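Local coordinates for 35 kDa hemin binding protein (Porphyromonas gingivalis, PDB 5Y1A), which probably acts as a hemin-binding, thioredoxin-domain virulence protein that is secreted as a cargo of the type IX secretion system, at residues A[35-47]-A[72-84]. Sequence-based numbering, arbitrary orientation.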
loop_
_atom_site.group_PDB
_atom_site.type_symbol
_atom_site.label_atom_id
_atom_site.label_comp_id
_atom_site.label_asym_id
_atom_site.label_seq_id
_atom_site.Cartn_x
_atom_site.Cartn_y
_atom_site.Cartn_z
ATOM N N LYS A 35 -1.029 13.599 17.076
ATOM C CA LYS A 35 -1.066 14.499 15.923
ATOM C C LYS A 35 -1.857 13.875 14.768
ATOM O O LYS A 35 -1.457 12.845 14.244
ATOM C CB LYS A 35 0.366 14.784 15.465
ATOM C CG LYS A 35 0.484 15.571 14.162
ATOM C CD LYS A 35 1.954 15.755 13.756
ATOM C CE LYS A 35 2.527 14.476 13.114
ATOM N NZ LYS A 35 3.961 14.671 12.728
ATOM N N LYS A 36 -2.945 14.529 14.365
ATOM C CA LYS A 36 -3.862 13.994 13.340
ATOM C C LYS A 36 -3.291 14.017 11.916
ATOM O O LYS A 36 -2.813 15.048 11.434
ATOM C CB LYS A 36 -5.205 14.760 13.415
ATOM C CG LYS A 36 -6.279 14.397 12.396
ATOM C CD LYS A 36 -6.939 13.078 12.737
ATOM C CE LYS A 36 -8.130 12.713 11.819
ATOM N NZ LYS A 36 -9.435 13.267 12.274
ATOM N N ASN A 37 -3.357 12.855 11.264
ATOM C CA ASN A 37 -3.160 12.742 9.812
ATOM C C ASN A 37 -4.500 12.374 9.200
ATOM O O ASN A 37 -5.286 11.689 9.836
ATOM C CB ASN A 37 -2.148 11.651 9.472
ATOM C CG ASN A 37 -0.773 11.946 10.047
ATOM O OD1 ASN A 37 -0.331 13.090 10.023
ATOM N ND2 ASN A 37 -0.112 10.936 10.579
ATOM N N VAL A 38 -4.722 12.825 7.970
ATOM C CA VAL A 38 -5.995 12.667 7.287
ATOM C C VAL A 38 -5.819 11.655 6.172
ATOM O O VAL A 38 -4.866 11.737 5.417
ATOM C CB VAL A 38 -6.490 14.018 6.724
ATOM C CG1 VAL A 38 -7.593 13.783 5.626
ATOM C CG2 VAL A 38 -7.080 14.860 7.832
ATOM N N VAL A 39 -6.738 10.694 6.098
ATOM C CA VAL A 39 -6.816 9.740 4.986
ATOM C C VAL A 39 -7.950 10.146 4.048
ATOM O O VAL A 39 -9.046 10.471 4.495
ATOM C CB VAL A 39 -7.069 8.291 5.538
ATOM C CG1 VAL A 39 -7.361 7.294 4.404
ATOM C CG2 VAL A 39 -5.882 7.833 6.383
ATOM N N LEU A 40 -7.674 10.151 2.747
ATOM C CA LEU A 40 -8.715 10.346 1.736
ATOM C C LEU A 40 -8.848 9.026 1.008
ATOM O O LEU A 40 -7.826 8.419 0.671
ATOM C CB LEU A 40 -8.324 11.459 0.751
ATOM C CG LEU A 40 -7.938 12.822 1.363
ATOM C CD1 LEU A 40 -7.680 13.841 0.243
ATOM C CD2 LEU A 40 -9.044 13.314 2.306
ATOM N N GLU A 41 -10.083 8.541 0.839
ATOM C CA GLU A 41 -10.357 7.388 -0.043
ATOM C C GLU A 41 -11.134 7.909 -1.234
ATOM O O GLU A 41 -12.231 8.432 -1.077
ATOM C CB GLU A 41 -11.096 6.260 0.728
ATOM C CG GLU A 41 -10.151 5.636 1.778
ATOM C CD GLU A 41 -10.867 4.727 2.754
ATOM O OE1 GLU A 41 -11.773 5.239 3.433
ATOM O OE2 GLU A 41 -10.527 3.518 2.826
ATOM N N VAL A 42 -10.516 7.816 -2.417
ATOM C CA VAL A 42 -11.105 8.312 -3.650
ATOM C C VAL A 42 -11.579 7.160 -4.525
ATOM O O VAL A 42 -10.852 6.181 -4.752
ATOM C CB VAL A 42 -10.087 9.117 -4.468
ATOM C CG1 VAL A 42 -10.796 9.776 -5.717
ATOM C CG2 VAL A 42 -9.383 10.123 -3.545
ATOM N N PHE A 43 -12.794 7.305 -5.051
ATOM C CA PHE A 43 -13.447 6.226 -5.812
ATOM C C PHE A 43 -13.426 6.549 -7.295
ATOM O O PHE A 43 -13.907 7.593 -7.724
ATOM C CB PHE A 43 -14.859 6.020 -5.244
ATOM C CG PHE A 43 -14.843 5.920 -3.754
ATOM C CD1 PHE A 43 -14.118 4.903 -3.121
ATOM C CD2 PHE A 43 -15.485 6.880 -2.964
ATOM C CE1 PHE A 43 -14.025 4.874 -1.708
ATOM C CE2 PHE A 43 -15.404 6.838 -1.554
ATOM C CZ PHE A 43 -14.693 5.830 -0.940
ATOM N N THR A 44 -12.834 5.643 -8.074
ATOM C CA THR A 44 -12.420 5.973 -9.430
ATOM C C THR A 44 -12.430 4.739 -10.345
ATOM O O THR A 44 -12.486 3.591 -9.873
ATOM C CB THR A 44 -11.002 6.631 -9.386
ATOM O OG1 THR A 44 -10.677 7.213 -10.657
ATOM C CG2 THR A 44 -9.917 5.607 -8.998
ATOM N N ALA A 45 -12.369 4.974 -11.652
ATOM C CA ALA A 45 -12.201 3.886 -12.624
ATOM C C ALA A 45 -11.515 4.334 -13.892
ATOM O O ALA A 45 -11.622 5.497 -14.283
ATOM C CB ALA A 45 -13.538 3.242 -12.950
ATOM N N GLU A 46 -10.856 3.391 -14.557
ATOM C CA GLU A 46 -10.106 3.697 -15.783
ATOM C C GLU A 46 -11.009 4.098 -16.952
ATOM O O GLU A 46 -10.590 4.840 -17.853
ATOM C CB GLU A 46 -9.196 2.526 -16.134
ATOM C CG GLU A 46 -7.980 2.477 -15.183
ATOM C CD GLU A 46 -7.006 1.348 -15.484
ATOM O OE1 GLU A 46 -7.375 0.450 -16.271
ATOM O OE2 GLU A 46 -5.885 1.352 -14.906
ATOM N N TRP A 47 -12.261 3.639 -16.908
ATOM C CA TRP A 47 -13.255 3.998 -17.937
ATOM C C TRP A 47 -13.924 5.353 -17.680
ATOM O O TRP A 47 -14.662 5.868 -18.537
ATOM C CB TRP A 47 -14.316 2.885 -18.089
ATOM C CG TRP A 47 -14.962 2.472 -16.773
ATOM C CD1 TRP A 47 -14.730 1.318 -16.076
ATOM C CD2 TRP A 47 -15.926 3.219 -15.999
ATOM N NE1 TRP A 47 -15.492 1.303 -14.923
ATOM C CE2 TRP A 47 -16.237 2.447 -14.858
ATOM C CE3 TRP A 47 -16.567 4.464 -16.170
ATOM C CZ2 TRP A 47 -17.131 2.893 -13.858
ATOM C CZ3 TRP A 47 -17.467 4.893 -15.205
ATOM C CH2 TRP A 47 -17.738 4.108 -14.054
ATOM N N ARG A 72 0.654 15.620 5.989
ATOM C CA ARG A 72 -0.268 14.917 6.879
ATOM C C ARG A 72 -1.567 14.470 6.179
ATOM O O ARG A 72 -2.532 14.062 6.841
ATOM C CB ARG A 72 -0.574 15.791 8.105
ATOM C CG ARG A 72 0.630 15.978 9.027
ATOM C CD ARG A 72 0.432 17.075 10.086
ATOM N NE ARG A 72 -0.726 16.855 10.958
ATOM C CZ ARG A 72 -1.137 17.721 11.887
ATOM N NH1 ARG A 72 -0.470 18.867 12.077
ATOM N NH2 ARG A 72 -2.211 17.458 12.620
ATOM N N VAL A 73 -1.584 14.547 4.848
ATOM C CA VAL A 73 -2.732 14.040 4.061
ATOM C C VAL A 73 -2.282 12.829 3.243
ATOM O O VAL A 73 -1.370 12.928 2.419
ATOM C CB VAL A 73 -3.351 15.113 3.115
ATOM C CG1 VAL A 73 -4.536 14.527 2.345
ATOM C CG2 VAL A 73 -3.786 16.324 3.923
ATOM N N PHE A 74 -2.925 11.687 3.473
ATOM C CA PHE A 74 -2.537 10.446 2.797
ATOM C C PHE A 74 -3.671 10.055 1.859
ATOM O O PHE A 74 -4.696 9.564 2.325
ATOM C CB PHE A 74 -2.304 9.314 3.811
ATOM C CG PHE A 74 -1.305 9.650 4.896
ATOM C CD1 PHE A 74 -0.141 10.384 4.612
ATOM C CD2 PHE A 74 -1.519 9.222 6.205
ATOM C CE1 PHE A 74 0.765 10.700 5.647
ATOM C CE2 PHE A 74 -0.610 9.512 7.224
ATOM C CZ PHE A 74 0.543 10.239 6.932
ATOM N N GLN A 75 -3.489 10.278 0.556
ATOM C CA GLN A 75 -4.503 9.917 -0.434
ATOM C C GLN A 75 -4.473 8.430 -0.775
ATOM O O GLN A 75 -3.422 7.777 -0.742
ATOM C CB GLN A 75 -4.285 10.671 -1.751
ATOM C CG GLN A 75 -4.237 12.174 -1.687
ATOM C CD GLN A 75 -3.849 12.740 -3.058
ATOM O OE1 GLN A 75 -4.636 12.684 -3.996
ATOM N NE2 GLN A 75 -2.630 13.256 -3.171
ATOM N N THR A 76 -5.650 7.886 -1.075
ATOM C CA THR A 76 -5.751 6.539 -1.634
ATOM C C THR A 76 -6.819 6.543 -2.727
ATOM O O THR A 76 -7.814 7.256 -2.596
ATOM C CB THR A 76 -6.130 5.491 -0.580
ATOM O OG1 THR A 76 -7.458 5.746 -0.114
ATOM C CG2 THR A 76 -5.180 5.503 0.598
ATOM N N PHE A 77 -6.575 5.806 -3.815
ATOM C CA PHE A 77 -7.533 5.689 -4.918
ATOM C C PHE A 77 -7.951 4.236 -4.990
ATOM O O PHE A 77 -7.097 3.348 -5.097
ATOM C CB PHE A 77 -6.925 6.144 -6.246
ATOM C CG PHE A 77 -6.743 7.637 -6.331
ATOM C CD1 PHE A 77 -7.626 8.418 -7.089
ATOM C CD2 PHE A 77 -5.702 8.267 -5.631
ATOM C CE1 PHE A 77 -7.499 9.827 -7.135
ATOM C CE2 PHE A 77 -5.544 9.663 -5.684
ATOM C CZ PHE A 77 -6.442 10.453 -6.434
ATOM N N VAL A 78 -9.266 4.008 -4.953
ATOM C CA VAL A 78 -9.847 2.666 -4.907
ATOM C C VAL A 78 -10.602 2.478 -6.213
ATOM O O VAL A 78 -11.531 3.234 -6.514
ATOM C CB VAL A 78 -10.848 2.532 -3.735
ATOM C CG1 VAL A 78 -11.501 1.152 -3.759
ATOM C CG2 VAL A 78 -10.153 2.769 -2.366
ATOM N N HIS A 79 -10.177 1.495 -6.998
ATOM C CA HIS A 79 -10.754 1.269 -8.323
ATOM C C HIS A 79 -11.916 0.294 -8.290
ATOM O O HIS A 79 -11.910 -0.631 -7.488
ATOM C CB HIS A 79 -9.672 0.748 -9.254
ATOM C CG HIS A 79 -8.806 1.831 -9.820
ATOM N ND1 HIS A 79 -8.904 2.250 -11.125
ATOM C CD2 HIS A 79 -7.874 2.623 -9.237
ATOM C CE1 HIS A 79 -8.052 3.237 -11.334
ATOM N NE2 HIS A 79 -7.420 3.490 -10.204
ATOM N N TYR A 80 -12.901 0.496 -9.171
ATOM C CA TYR A 80 -13.983 -0.472 -9.300
ATOM C C TYR A 80 -14.433 -0.704 -10.732
ATOM O O TYR A 80 -14.480 0.231 -11.551
ATOM C CB TYR A 80 -15.177 -0.089 -8.424
ATOM C CG TYR A 80 -16.148 -1.236 -8.213
ATOM C CD1 TYR A 80 -15.738 -2.370 -7.519
ATOM C CD2 TYR A 80 -17.468 -1.175 -8.672
ATOM C CE1 TYR A 80 -16.579 -3.430 -7.291
ATOM C CE2 TYR A 80 -18.357 -2.277 -8.443
ATOM C CZ TYR A 80 -17.873 -3.386 -7.739
ATOM O OH TYR A 80 -18.623 -4.506 -7.444
ATOM N N ASN A 81 -14.801 -1.956 -11.029
ATOM C CA ASN A 81 -15.308 -2.304 -12.376
ATOM C C ASN A 81 -14.350 -1.914 -13.500
ATOM O O ASN A 81 -14.753 -1.336 -14.518
ATOM C CB ASN A 81 -16.716 -1.755 -12.633
ATOM C CG ASN A 81 -17.799 -2.567 -11.934
ATOM O OD1 ASN A 81 -17.512 -3.617 -11.372
ATOM N ND2 ASN A 81 -19.035 -2.064 -11.943
ATOM N N ASP A 82 -13.072 -2.222 -13.309
ATOM C CA ASP A 82 -12.085 -1.899 -14.329
ATOM C C ASP A 82 -10.936 -2.892 -14.324
ATOM O O ASP A 82 -11.008 -3.893 -13.630
ATOM C CB ASP A 82 -11.637 -0.413 -14.258
ATOM C CG ASP A 82 -10.705 -0.086 -13.074
ATOM O OD1 ASP A 82 -10.288 -1.006 -12.331
ATOM O OD2 ASP A 82 -10.395 1.119 -12.921
ATOM N N GLY A 83 -9.885 -2.609 -15.091
ATOM C CA GLY A 83 -8.736 -3.503 -15.155
ATOM C C GLY A 83 -8.003 -3.721 -13.833
ATOM O O GLY A 83 -7.365 -4.781 -13.629
ATOM N N ILE A 84 -8.072 -2.733 -12.945
ATOM C CA ILE A 84 -7.372 -2.812 -11.672
ATOM C C ILE A 84 -8.139 -3.698 -10.691
ATOM O O ILE A 84 -7.538 -4.534 -10.017
ATOM C CB ILE A 84 -7.061 -1.404 -11.087
ATOM C CG1 ILE A 84 -6.002 -0.694 -11.962
ATOM C CG2 ILE A 84 -6.601 -1.502 -9.633
ATOM C CD1 ILE A 84 -5.588 0.657 -11.474
HETATM O O HOH W 1 -9.446 -0.761 -17.182
#
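Val42 and Phe77, side by side on neighbouring parallel strands of the thioredoxin-type sheet, illustrate how a beta-alpha-beta crossover packs: helices 51-63 and 67-70 link strands 38-44 and 73-79, and side chains at matching positions share a face. Val42 CB sits over the Phe77 ring in a CH-pi contact, 4.0 Å from its centroid, on the face where helix 51-63 covers Leu40, Val42 and Thr44. Further along, Thr44 CG2 lies over one face of the His79 imidazole, and Ile84 CD1 covers the opposite face in one of its two conformers; Thr44 also touches Cys51 of a CxxC sequence that is probably the redox motif. On the other face of the sheet, Thr76 OG1 sits between its own backbone N and carbonyl carbon (chi1 66°), which brings it onto a lone pair of Leu40 O at 2.8 Å, so that Leu40 O accepts from both Thr76 OG1 and Thr76 N. Just before the paired strands begin, Arg72, in one of its two conformers, grips Lys36 O side-on through NE and NH2. Beyond the strands' ends, Asp82 caps helix 83-87 by accepting from Ile84 N through OD1. The other carboxylate oxygen holds two donors: His79 ND1, in the imidazole plane, meets the syn lone pair of Asp82 OD2 at 2.6 Å, nearly straight at 173°, while Glu46 N takes the anti lone pair of Asp82 OD2 at 2.8 Å.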